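Local coordinates for protein gamma tubulin complex adapter mto2 (Schizosaccharomyces pombe, PDB 6GDJ) that works with mto1 to nucleate cytoplasmic microtubules by recruiting the gamma-tubulin complex to organizing centres, and dimerises through the twin-cysteine domain described here, at residues D49-C52 / R53-E57. Numbering follows the deposited sequence.
Sequences DALC and RSLAE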
loop_
_atom_site.group_PDB
_atom_site.type_symbol
_atom_site.label_atom_id
_atom_site.label_comp_id
_atom_site.label_asym_id
_atom_site.label_seq_id
_atom_site.Cartn_x
_atom_site.Cartn_y
_atom_site.Cartn_z
ATOM N N ASP A 49 -7.600 11.838 1.179
ATOM C CA ASP A 49 -7.049 12.194 -0.120
ATOM C C ASP A 49 -5.549 11.856 -0.238
ATOM O O ASP A 49 -5.106 11.318 -1.247
ATOM C CB ASP A 49 -7.208 13.688 -0.453
ATOM C CG ASP A 49 -8.601 14.078 -0.871
ATOM O OD1 ASP A 49 -9.457 13.172 -1.013
ATOM O OD2 ASP A 49 -8.834 15.310 -0.991
ATOM N N ALA A 50 -4.753 12.222 0.785
ATOM C CA ALA A 50 -3.358 11.890 0.791
ATOM C C ALA A 50 -3.096 10.363 0.794
ATOM O O ALA A 50 -2.150 9.901 0.129
ATOM C CB ALA A 50 -2.649 12.536 1.990
ATOM N N LEU A 51 -3.968 9.613 1.507
ATOM C CA LEU A 51 -3.866 8.180 1.488
ATOM C C LEU A 51 -4.012 7.678 0.053
ATOM O O LEU A 51 -3.250 6.830 -0.397
ATOM C CB LEU A 51 -4.923 7.562 2.368
ATOM C CG LEU A 51 -5.118 6.052 2.248
ATOM C CD1 LEU A 51 -3.895 5.339 2.772
ATOM C CD2 LEU A 51 -6.357 5.620 2.959
ATOM N N CYS A 52 -5.038 8.185 -0.643
ATOM C CA CYS A 52 -5.253 7.757 -2.013
ATOM C C CYS A 52 -4.086 8.086 -2.915
ATOM O O CYS A 52 -3.678 7.278 -3.723
ATOM C CB CYS A 52 -6.515 8.403 -2.589
ATOM S SG CYS A 52 -8.088 7.817 -1.854
ATOM N N ARG A 53 -3.502 9.301 -2.765
ATOM C CA ARG A 53 -2.313 9.636 -3.542
ATOM C C ARG A 53 -1.146 8.713 -3.239
ATOM O O ARG A 53 -0.433 8.276 -4.163
ATOM C CB ARG A 53 -1.883 11.119 -3.299
ATOM C CG ARG A 53 -2.848 12.133 -3.900
ATOM C CD ARG A 53 -2.190 13.522 -3.950
ATOM N NE ARG A 53 -2.098 13.995 -2.575
ATOM C CZ ARG A 53 -3.047 14.656 -1.901
ATOM N NH1 ARG A 53 -4.187 15.041 -2.473
ATOM N NH2 ARG A 53 -2.808 14.954 -0.640
ATOM N N SER A 54 -0.983 8.340 -1.938
ATOM C CA SER A 54 0.066 7.424 -1.595
ATOM C C SER A 54 -0.121 5.996 -2.162
ATOM O O SER A 54 0.821 5.406 -2.600
ATOM C CB SER A 54 0.327 7.366 -0.127
ATOM O OG SER A 54 -0.703 6.771 0.581
ATOM N N LEU A 55 -1.368 5.521 -2.216
ATOM C CA LEU A 55 -1.596 4.251 -2.817
ATOM C C LEU A 55 -1.439 4.263 -4.291
ATOM O O LEU A 55 -0.903 3.315 -4.855
ATOM C CB LEU A 55 -2.965 3.757 -2.372
ATOM C CG LEU A 55 -3.138 3.383 -0.903
ATOM C CD1 LEU A 55 -4.596 3.076 -0.500
ATOM C CD2 LEU A 55 -2.187 2.251 -0.528
ATOM N N ALA A 56 -1.807 5.388 -4.919
ATOM C CA ALA A 56 -1.537 5.523 -6.374
ATOM C C ALA A 56 -0.040 5.426 -6.649
ATOM O O ALA A 56 0.436 4.720 -7.495
ATOM C CB ALA A 56 -2.049 6.840 -6.887
ATOM N N GLU A 57 0.736 6.157 -5.843
ATOM C CA GLU A 57 2.180 6.141 -5.992
ATOM C C GLU A 57 2.828 4.754 -5.740
ATOM O O GLU A 57 3.783 4.360 -6.391
ATOM C CB GLU A 57 2.848 7.230 -5.096
ATOM C CG GLU A 57 2.465 8.647 -5.375
#
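D49 to A56 form continuous alpha-helix within helix 46-72, the amide nitrogens of R53, S54, L55 and A56 each bonding to the carbonyl oxygen four residues earlier, as R53 N does to D49 O at 3.0 Å. L51 O takes a second donor besides L55 N: S54 OG, at 2.7 Å, meets it well to the side of the C=O direction (118° at the oxygen). The chi1 of 69° sets this hydroxyl between its own N and carbonyl carbon, turned back toward the carbonyl three residues earlier, which gives a buried polar group a partner. An alanine here would probably cost L51 O its second donor and open a small gap beside A32 of the second subunit. One turn apart, L51 and L55 meet obliquely, CD1 to CD1 at 4.0 Å, and both rest on A36 of helix 23-42, while L51 also packs on L51 of the other subunit. C52, small and buried, fits between V40 of that helix and P5 and M9 of helix 5-17. R53 bends at chi3 (-71°) and folds back, its guanidinium lying over D49 O and NH2 reaching A50 CB at 3.6 Å; the small alanine admits this flat group. D49 OD2 stays 4.9 Å from R53 NH1, so any attraction is probably weak. Leucines thus suit the buried side, while charged D49 and R53 lie on the more exposed side beside P5.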